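Local structure of CIR protein (Plasmodium chabaudi chabaudi, 6ZYV) at residues W65-F70 with S126-A131; Q86-A91 with S134-I139; Y90-L95 with N112-H117. The protein is of unknown function but belongs to the Plasmodium-interspersed repeat (PIR) family of variant antigens, probably displayed by infected red blood cells. The protein carries 5 engineered substitutions. All coordinates share one frame; numbering follows the deposited sequence.

Interaction 1: W65-F70 with S126-A131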
loop_
_atom_site.group_PDB
_atom_site.type_symbol
_atom_site.label_atom_id
_atom_site.label_comp_id
_atom_site.label_asym_id
_atom_site.label_seq_id
_atom_site.Cartn_x
_atom_site.Cartn_y
_atom_site.Cartn_z
ATOM N N TRP A 65 6.137 -10.701 0.515
ATOM C CA TRP A 65 4.939 -11.277 1.112
ATOM C C TRP A 65 3.673 -10.481 0.685
ATOM O O TRP A 65 2.699 -11.094 0.281
ATOM C CB TRP A 65 5.069 -11.334 2.644
ATOM C CG TRP A 65 3.893 -11.972 3.318
ATOM C CD1 TRP A 65 3.708 -13.300 3.577
ATOM C CD2 TRP A 65 2.729 -11.301 3.807
ATOM N NE1 TRP A 65 2.496 -13.496 4.198
ATOM C CE2 TRP A 65 1.862 -12.284 4.325
ATOM C CE3 TRP A 65 2.324 -9.967 3.836
ATOM C CZ2 TRP A 65 0.642 -11.962 4.915
ATOM C CZ3 TRP A 65 1.097 -9.657 4.375
ATOM C CH2 TRP A 65 0.284 -10.644 4.937
ATOM N N LEU A 66 3.735 -9.126 0.687
ATOM C CA LEU A 66 2.651 -8.253 0.253
ATOM C C LEU A 66 2.254 -8.524 -1.159
ATOM O O LEU A 66 1.077 -8.686 -1.411
ATOM C CB LEU A 66 3.020 -6.750 0.334
ATOM C CG LEU A 66 2.628 -5.949 1.565
ATOM C CD1 LEU A 66 2.736 -4.436 1.260
ATOM C CD2 LEU A 66 1.228 -6.357 2.095
ATOM N N LEU A 67 3.218 -8.501 -2.098
ATOM C CA LEU A 67 2.961 -8.763 -3.507
ATOM C C LEU A 67 2.355 -10.131 -3.720
ATOM O O LEU A 67 1.447 -10.261 -4.529
ATOM C CB LEU A 67 4.248 -8.650 -4.341
ATOM C CG LEU A 67 4.742 -7.259 -4.679
ATOM C CD1 LEU A 67 6.010 -7.356 -5.553
ATOM C CD2 LEU A 67 3.655 -6.456 -5.407
ATOM N N VAL A 68 2.844 -11.153 -3.000
ATOM C CA VAL A 68 2.302 -12.500 -3.117
ATOM C C VAL A 68 0.819 -12.513 -2.656
ATOM O O VAL A 68 -0.046 -13.026 -3.365
ATOM C CB VAL A 68 3.176 -13.524 -2.366
ATOM C CG1 VAL A 68 2.452 -14.857 -2.193
ATOM C CG2 VAL A 68 4.503 -13.737 -3.095
ATOM N N MET A 69 0.527 -11.873 -1.520
ATOM C CA MET A 69 -0.837 -11.792 -1.006
ATOM C C MET A 69 -1.756 -11.010 -1.916
ATOM O O MET A 69 -2.888 -11.412 -2.087
ATOM C CB MET A 69 -0.859 -11.153 0.391
ATOM C CG MET A 69 -0.243 -12.013 1.444
ATOM S SD MET A 69 -1.046 -13.617 1.669
ATOM C CE MET A 69 -2.706 -13.091 2.195
ATOM N N PHE A 70 -1.300 -9.883 -2.479
ATOM C CA PHE A 70 -2.121 -9.071 -3.369
ATOM C C PHE A 70 -2.482 -9.865 -4.628
ATOM O O PHE A 70 -3.610 -9.769 -5.101
ATOM C CB PHE A 70 -1.410 -7.760 -3.780
ATOM C CG PHE A 70 -1.197 -6.723 -2.699
ATOM C CD1 PHE A 70 -1.804 -6.853 -1.458
ATOM C CD2 PHE A 70 -0.352 -5.640 -2.910
ATOM C CE1 PHE A 70 -1.579 -5.915 -0.462
ATOM C CE2 PHE A 70 -0.163 -4.677 -1.926
ATOM C CZ PHE A 70 -0.770 -4.816 -0.711
ATOM N N SER A 126 11.158 -16.120 -7.758
ATOM C CA SER A 126 10.452 -17.400 -7.692
ATOM C C SER A 126 9.008 -17.345 -7.167
ATOM O O SER A 126 8.214 -18.216 -7.529
ATOM C CB SER A 126 11.260 -18.436 -6.910
ATOM O OG SER A 126 11.817 -17.935 -5.707
ATOM N N HIS A 127 8.658 -16.366 -6.326
ATOM C CA HIS A 127 7.312 -16.309 -5.757
ATOM C C HIS A 127 6.447 -15.203 -6.349
ATOM O O HIS A 127 5.226 -15.389 -6.458
ATOM C CB HIS A 127 7.372 -16.267 -4.229
ATOM C CG HIS A 127 7.945 -17.546 -3.696
ATOM N ND1 HIS A 127 7.479 -18.764 -4.175
ATOM C CD2 HIS A 127 8.910 -17.787 -2.785
ATOM C CE1 HIS A 127 8.197 -19.692 -3.578
ATOM N NE2 HIS A 127 9.014 -19.171 -2.680
ATOM N N VAL A 128 7.058 -14.098 -6.791
ATOM C CA VAL A 128 6.281 -13.056 -7.462
ATOM C C VAL A 128 6.237 -13.427 -8.941
ATOM O O VAL A 128 7.263 -13.360 -9.614
ATOM C CB VAL A 128 6.801 -11.628 -7.232
ATOM C CG1 VAL A 128 5.854 -10.636 -7.878
ATOM C CG2 VAL A 128 6.947 -11.335 -5.737
ATOM N N SER A 129 5.075 -13.902 -9.415
ATOM C CA SER A 129 4.891 -14.404 -10.774
ATOM C C SER A 129 5.463 -13.520 -11.887
ATOM O O SER A 129 6.133 -14.014 -12.810
ATOM C CB SER A 129 3.412 -14.682 -11.041
ATOM O OG SER A 129 2.899 -15.634 -10.124
ATOM N N SER A 130 5.222 -12.217 -11.792
ATOM C CA SER A 130 5.608 -11.299 -12.848
ATOM C C SER A 130 7.038 -10.721 -12.720
ATOM O O SER A 130 7.487 -10.060 -13.646
ATOM C CB SER A 130 4.571 -10.185 -12.983
ATOM O OG SER A 130 3.347 -10.383 -12.281
ATOM N N ALA A 131 7.763 -11.011 -11.634
ATOM C CA ALA A 131 9.105 -10.469 -11.381
ATOM C C ALA A 131 10.081 -10.421 -12.565
ATOM O O ALA A 131 10.815 -9.441 -12.709
ATOM C CB ALA A 131 9.761 -11.214 -10.242
#
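Val68 and Val128 are the nearest pair of residues, their CA atoms 5.9 Å apart where the chain has just left helix 122-127, close enough for short branched side chains to bridge the gap. Val128 is the first residue to abandon helical angles (psi 106°), and a type I beta turn from Val128 to Ala131, with Ala131 N bonded to Val128 O, then swings the chain onward. The two methyls of Val128 are shared out against Leu67: CG1 meets Leu67 CD1 at 4.0 Å, while CG2 lies 4.1 Å from Leu67 CB, and the two side chains pass at a slant. Val68, next along the helix, offers one methyl to His127. This methyl, Val68 CG2, set beside its own backbone N and anti to the carbonyl carbon, rests 3.8 Å from His127 O and 4.0 Å from His127 CB. The imidazole itself leads away to meet the ring of Tyr41, with the planes nearly perpendicular. Compact beta-branched valines suit this close approach. No hydrogen bond joins the two segments, but Ser129 OG in the turn bonds to Glu71 OE2 at the end of helix 55-71. This is a helix-to-turn contact of an all-helical domain, in which an apolar residue at a helix exit is buried against the flank of another helix.

Interaction 2: Q86-A91 with S134-I139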
loop_
_atom_site.group_PDB
_atom_site.type_symbol
_atom_site.label_atom_id
_atom_site.label_comp_id
_atom_site.label_asym_id
_atom_site.label_seq_id
_atom_site.Cartn_x
_atom_site.Cartn_y
_atom_site.Cartn_z
ATOM N N GLN A 86 -2.073 -1.914 -10.393
ATOM C CA GLN A 86 -2.691 -1.461 -9.162
ATOM C C GLN A 86 -1.982 -2.050 -7.923
ATOM O O GLN A 86 -1.681 -1.302 -6.998
ATOM C CB GLN A 86 -4.175 -1.863 -9.178
ATOM C CG GLN A 86 -5.039 -1.074 -8.225
ATOM C CD GLN A 86 -6.457 -1.625 -8.105
ATOM O OE1 GLN A 86 -6.725 -2.816 -8.293
ATOM N NE2 GLN A 86 -7.404 -0.770 -7.752
ATOM N N TYR A 87 -1.678 -3.361 -7.921
ATOM C CA TYR A 87 -1.046 -4.006 -6.782
ATOM C C TYR A 87 0.386 -3.598 -6.613
ATOM O O TYR A 87 0.826 -3.422 -5.473
ATOM C CB TYR A 87 -1.216 -5.542 -6.835
ATOM C CG TYR A 87 -2.676 -5.908 -6.690
ATOM C CD1 TYR A 87 -3.478 -5.280 -5.746
ATOM C CD2 TYR A 87 -3.275 -6.832 -7.538
ATOM C CE1 TYR A 87 -4.841 -5.539 -5.667
ATOM C CE2 TYR A 87 -4.639 -7.104 -7.464
ATOM C CZ TYR A 87 -5.414 -6.459 -6.520
ATOM O OH TYR A 87 -6.748 -6.738 -6.407
ATOM N N ALA A 88 1.113 -3.390 -7.720
ATOM C CA ALA A 88 2.496 -2.899 -7.620
ATOM C C ALA A 88 2.499 -1.490 -6.998
ATOM O O ALA A 88 3.333 -1.187 -6.154
ATOM C CB ALA A 88 3.149 -2.862 -8.991
ATOM N N GLY A 89 1.517 -0.680 -7.363
ATOM C CA GLY A 89 1.368 0.657 -6.828
ATOM C C GLY A 89 1.100 0.684 -5.342
ATOM O O GLY A 89 1.679 1.527 -4.657
ATOM N N TYR A 90 0.235 -0.229 -4.821
ATOM C CA TYR A 90 -0.050 -0.296 -3.378
ATOM C C TYR A 90 1.174 -0.715 -2.600
ATOM O O TYR A 90 1.454 -0.117 -1.566
ATOM C CB TYR A 90 -1.174 -1.290 -3.054
ATOM C CG TYR A 90 -2.534 -0.885 -3.542
ATOM C CD1 TYR A 90 -3.018 0.391 -3.319
ATOM C CD2 TYR A 90 -3.380 -1.808 -4.142
ATOM C CE1 TYR A 90 -4.281 0.759 -3.745
ATOM C CE2 TYR A 90 -4.635 -1.451 -4.584
ATOM C CZ TYR A 90 -5.081 -0.166 -4.388
ATOM O OH TYR A 90 -6.358 0.085 -4.799
ATOM N N ALA A 91 1.894 -1.736 -3.081
ATOM C CA ALA A 91 3.076 -2.284 -2.430
ATOM C C ALA A 91 4.212 -1.272 -2.430
ATOM O O ALA A 91 4.887 -1.112 -1.421
ATOM C CB ALA A 91 3.511 -3.572 -3.132
ATOM N N SER A 134 9.554 -8.165 -18.528
ATOM C CA SER A 134 10.017 -6.791 -18.781
ATOM C C SER A 134 8.839 -5.810 -18.652
ATOM O O SER A 134 9.043 -4.656 -18.241
ATOM C CB SER A 134 10.734 -6.654 -20.124
ATOM O OG SER A 134 9.836 -6.563 -21.219
ATOM N N ASN A 135 7.597 -6.271 -18.954
ATOM C CA ASN A 135 6.408 -5.431 -18.778
ATOM C C ASN A 135 6.212 -5.078 -17.290
ATOM O O ASN A 135 5.803 -3.966 -16.973
ATOM C CB ASN A 135 5.166 -6.127 -19.324
ATOM C CG ASN A 135 4.698 -5.591 -20.662
ATOM O OD1 ASN A 135 3.494 -5.433 -20.902
ATOM N ND2 ASN A 135 5.627 -5.304 -21.572
ATOM N N TYR A 136 6.534 -6.018 -16.389
ATOM C CA TYR A 136 6.391 -5.814 -14.961
ATOM C C TYR A 136 7.435 -4.860 -14.426
ATOM O O TYR A 136 7.130 -4.013 -13.591
ATOM C CB TYR A 136 6.447 -7.142 -14.189
ATOM C CG TYR A 136 5.958 -6.960 -12.766
ATOM C CD1 TYR A 136 4.623 -6.692 -12.500
ATOM C CD2 TYR A 136 6.848 -6.952 -11.695
ATOM C CE1 TYR A 136 4.172 -6.490 -11.204
ATOM C CE2 TYR A 136 6.407 -6.774 -10.391
ATOM C CZ TYR A 136 5.068 -6.527 -10.152
ATOM O OH TYR A 136 4.609 -6.321 -8.879
ATOM N N LYS A 137 8.672 -4.988 -14.923
ATOM C CA LYS A 137 9.752 -4.096 -14.523
ATOM C C LYS A 137 9.400 -2.625 -14.897
ATOM O O LYS A 137 9.633 -1.736 -14.094
ATOM C CB LYS A 137 11.092 -4.537 -15.148
ATOM C CG LYS A 137 12.295 -3.699 -14.700
ATOM C CD LYS A 137 12.464 -3.629 -13.168
ATOM C CE LYS A 137 13.496 -2.595 -12.756
ATOM N NZ LYS A 137 13.521 -2.377 -11.284
ATOM N N GLY A 138 8.735 -2.430 -16.029
ATOM C CA GLY A 138 8.288 -1.119 -16.472
ATOM C C GLY A 138 7.250 -0.547 -15.532
ATOM O O GLY A 138 7.289 0.642 -15.232
ATOM N N ILE A 139 6.321 -1.391 -15.058
ATOM C CA ILE A 139 5.295 -1.013 -14.088
ATOM C C ILE A 139 5.979 -0.580 -12.783
ATOM O O ILE A 139 5.672 0.484 -12.264
ATOM C CB ILE A 139 4.302 -2.191 -13.855
ATOM C CG1 ILE A 139 3.405 -2.401 -15.089
ATOM C CG2 ILE A 139 3.456 -1.975 -12.597
ATOM C CD1 ILE A 139 2.455 -3.642 -14.993
#
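Ala88 pushes its single methyl between two side chains of helix 134-149, touching Ile139 CG2 at 3.7 Å and the phenol end of Tyr136, where Ala88 CB and Tyr136 OH are 3.8 Å apart. Because Tyr136 and Ile139 are three apart in sequence, they rise from neighbouring turns of one helical face and meet the methyl together. Alanine suits the position: the CA atoms of Ala88 and Ile139 are 7.3 Å apart, and a methyl is enough to make contact across that distance. Ile139 directs its CB toward the partner helix and uses the short branch for the touch: CG2 lies anti to the backbone N, which points it at Ala88, while CG1 is anti to the carbonyl carbon (chi1 -71°). Tyr136 reaches in from farther off. With CG trans to the backbone N (chi1 -166°), its ring extends toward helix 81-101, and the methyl of Ala88 approaches it obliquely, 4.3 Å from Tyr136 CZ. The long, flat side chain brings its phenol end to the methyl, and it also packs on Leu67 of helix 55-71. Nothing polar links the two segments. At the periphery, however, Asn135 OD1 accepts a bond from Gln81 NE2, and Lys137 forms a salt bridge with Glu119. The contact joins helix 81-101 to helix 134-149 by small-to-large apolar packing in this all-helical domain.

Interaction 3: Y90-L95 with N112-H117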
loop_
_atom_site.group_PDB
_atom_site.type_symbol
_atom_site.label_atom_id
_atom_site.label_comp_id
_atom_site.label_asym_id
_atom_site.label_seq_id
_atom_site.Cartn_x
_atom_site.Cartn_y
_atom_site.Cartn_z
ATOM N N TYR A 90 0.235 -0.229 -4.821
ATOM C CA TYR A 90 -0.050 -0.296 -3.378
ATOM C C TYR A 90 1.174 -0.715 -2.600
ATOM O O TYR A 90 1.454 -0.117 -1.566
ATOM C CB TYR A 90 -1.174 -1.290 -3.054
ATOM C CG TYR A 90 -2.534 -0.885 -3.542
ATOM C CD1 TYR A 90 -3.018 0.391 -3.319
ATOM C CD2 TYR A 90 -3.380 -1.808 -4.142
ATOM C CE1 TYR A 90 -4.281 0.759 -3.745
ATOM C CE2 TYR A 90 -4.635 -1.451 -4.584
ATOM C CZ TYR A 90 -5.081 -0.166 -4.388
ATOM O OH TYR A 90 -6.358 0.085 -4.799
ATOM N N ALA A 91 1.894 -1.736 -3.081
ATOM C CA ALA A 91 3.076 -2.284 -2.430
ATOM C C ALA A 91 4.212 -1.272 -2.430
ATOM O O ALA A 91 4.887 -1.112 -1.421
ATOM C CB ALA A 91 3.511 -3.572 -3.132
ATOM N N ILE A 92 4.404 -0.558 -3.548
ATOM C CA ILE A 92 5.457 0.453 -3.658
ATOM C C ILE A 92 5.117 1.721 -2.860
ATOM O O ILE A 92 6.021 2.373 -2.343
ATOM C CB ILE A 92 5.795 0.700 -5.144
ATOM C CG1 ILE A 92 6.504 -0.568 -5.699
ATOM C CG2 ILE A 92 6.662 1.960 -5.362
ATOM C CD1 ILE A 92 6.617 -0.634 -7.182
ATOM N N LEU A 93 3.832 2.004 -2.649
ATOM C CA LEU A 93 3.389 3.100 -1.790
ATOM C C LEU A 93 3.739 2.734 -0.345
ATOM O O LEU A 93 4.272 3.567 0.381
ATOM C CB LEU A 93 1.864 3.331 -1.933
ATOM C CG LEU A 93 1.266 4.397 -1.015
ATOM C CD1 LEU A 93 1.904 5.782 -1.306
ATOM C CD2 LEU A 93 -0.290 4.430 -1.136
ATOM N N TRP A 94 3.485 1.469 0.065
ATOM C CA TRP A 94 3.821 0.999 1.405
ATOM C C TRP A 94 5.336 1.044 1.591
ATOM O O TRP A 94 5.815 1.493 2.634
ATOM C CB TRP A 94 3.293 -0.433 1.636
ATOM C CG TRP A 94 3.758 -1.046 2.930
ATOM C CD1 TRP A 94 3.254 -0.810 4.181
ATOM C CD2 TRP A 94 4.878 -1.945 3.106
ATOM N NE1 TRP A 94 3.951 -1.553 5.108
ATOM C CE2 TRP A 94 4.948 -2.263 4.470
ATOM C CE3 TRP A 94 5.789 -2.567 2.228
ATOM C CZ2 TRP A 94 5.917 -3.159 4.981
ATOM C CZ3 TRP A 94 6.757 -3.419 2.739
ATOM C CH2 TRP A 94 6.820 -3.704 4.102
ATOM N N LEU A 95 6.095 0.598 0.575
ATOM C CA LEU A 95 7.541 0.591 0.615
ATOM C C LEU A 95 8.092 2.011 0.792
ATOM O O LEU A 95 9.013 2.207 1.587
ATOM C CB LEU A 95 8.102 -0.102 -0.634
ATOM C CG LEU A 95 9.625 -0.289 -0.659
ATOM C CD1 LEU A 95 10.116 -1.059 0.560
ATOM C CD2 LEU A 95 10.069 -0.953 -1.971
ATOM N N ASN A 112 17.276 2.550 -5.450
ATOM C CA ASN A 112 18.455 1.841 -4.981
ATOM C C ASN A 112 18.082 0.649 -4.072
ATOM O O ASN A 112 18.604 -0.442 -4.268
ATOM C CB ASN A 112 19.402 2.815 -4.273
ATOM C CG ASN A 112 20.658 2.171 -3.754
ATOM O OD1 ASN A 112 20.765 1.850 -2.559
ATOM N ND2 ASN A 112 21.618 1.923 -4.646
ATOM N N PHE A 113 17.179 0.850 -3.107
ATOM C CA PHE A 113 16.696 -0.213 -2.230
ATOM C C PHE A 113 16.034 -1.340 -3.045
ATOM O O PHE A 113 16.254 -2.499 -2.740
ATOM C CB PHE A 113 15.703 0.340 -1.169
ATOM C CG PHE A 113 15.272 -0.690 -0.149
ATOM C CD1 PHE A 113 14.198 -1.528 -0.395
ATOM C CD2 PHE A 113 15.955 -0.831 1.047
ATOM C CE1 PHE A 113 13.848 -2.512 0.512
ATOM C CE2 PHE A 113 15.591 -1.803 1.961
ATOM C CZ PHE A 113 14.561 -2.656 1.680
ATOM N N TYR A 114 15.213 -1.014 -4.050
ATOM C CA TYR A 114 14.541 -2.032 -4.861
ATOM C C TYR A 114 15.551 -2.920 -5.583
ATOM O O TYR A 114 15.450 -4.143 -5.515
ATOM C CB TYR A 114 13.589 -1.392 -5.892
ATOM C CG TYR A 114 12.432 -2.296 -6.274
ATOM C CD1 TYR A 114 12.571 -3.263 -7.260
ATOM C CD2 TYR A 114 11.201 -2.182 -5.650
ATOM C CE1 TYR A 114 11.514 -4.091 -7.611
ATOM C CE2 TYR A 114 10.134 -2.996 -6.002
ATOM C CZ TYR A 114 10.300 -3.971 -6.962
ATOM O OH TYR A 114 9.220 -4.768 -7.290
ATOM N N THR A 115 16.524 -2.312 -6.272
ATOM C CA THR A 115 17.532 -3.058 -7.016
ATOM C C THR A 115 18.470 -3.844 -6.090
ATOM O O THR A 115 18.790 -4.996 -6.377
ATOM C CB THR A 115 18.348 -2.077 -7.897
ATOM O OG1 THR A 115 17.525 -1.436 -8.882
ATOM C CG2 THR A 115 19.568 -2.709 -8.533
ATOM N N ASN A 116 18.915 -3.231 -4.991
ATOM C CA ASN A 116 19.876 -3.876 -4.101
ATOM C C ASN A 116 19.302 -4.775 -3.012
ATOM O O ASN A 116 20.079 -5.513 -2.413
ATOM C CB ASN A 116 20.792 -2.849 -3.453
ATOM C CG ASN A 116 21.673 -2.125 -4.436
ATOM O OD1 ASN A 116 21.836 -0.908 -4.369
ATOM N ND2 ASN A 116 22.255 -2.857 -5.379
ATOM N N HIS A 117 18.002 -4.701 -2.706
ATOM C CA HIS A 117 17.427 -5.520 -1.639
ATOM C C HIS A 117 16.211 -6.315 -2.034
ATOM O O HIS A 117 15.931 -7.317 -1.378
ATOM C CB HIS A 117 17.117 -4.695 -0.399
ATOM C CG HIS A 117 18.325 -4.072 0.212
ATOM N ND1 HIS A 117 19.229 -4.811 0.971
ATOM C CD2 HIS A 117 18.776 -2.804 0.112
ATOM C CE1 HIS A 117 20.186 -3.960 1.313
ATOM N NE2 HIS A 117 19.949 -2.736 0.832
#
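Leu95 supplies the main bump of this contact, a forked tip that sits at the mouth of the angle formed by the rings of Phe113 and Tyr114. One prong, Leu95 CD1, lies 4.0 Å from Phe113 CE1, and the other, Leu95 CD2, lies 4.0 Å from Tyr114 CD2, so each ring receives one methyl. The leucine side chain runs aslant to that of Phe113 but at about a right angle to that of Tyr114. The torsions explain the reach: CG of Leu95 is trans to its backbone N (chi1 -175°), carrying the fork well out from helix 81-101, and Phe113 and Tyr114 likewise extend from their own helix. Long side chains bridge the distance, for the axes of the two short segments come no nearer than 12.6 Å, crossing at 104°. Ile92, one turn before Leu95, adds a second, looser touch, its CG1 lying 4.4 Å from Tyr114 CE2; both aliphatic residues meet the CD2–CE2 rim of Tyr114, from opposite sides of its plane. Leucine, with its paired methyls, suits a place flanked by two rings. Within helix 110-118, His117 CB covers one face of the Phe113 ring, over its centre. Tyr114 also meets Phe63 of helix 55-71 ring to ring at a steep angle, while its hydroxyl hydrogen-bonds with that of Tyr124. A leucine forked across two aromatic rims is hydrophobic-core packing, and here it ties the short helix 110-118 to the helical bundle of the PIR ectodomain.

Overall arrangement
Helix 81-101 is common to interactions 2 and 3, which share Tyr90 and Ala91 on it and have centres about 11 Å apart. Interaction 1 uses the preceding helix, 55-71, and its centre lies about 11 Å from that of interaction 2 and 13 Å from that of interaction 3. Leu67 and Ala91, in contact at CD2 and CB (3.7 Å), knit the two helices together. Along the chain, interaction 3 is nested inside the loop closed by interaction 1, whereas interactions 1 and 2 interleave. Helices 110-118, 122-127 and 134-149 are thereby folded back onto the earlier pair, consistent with a shared apolar core within this strand-free ectodomain.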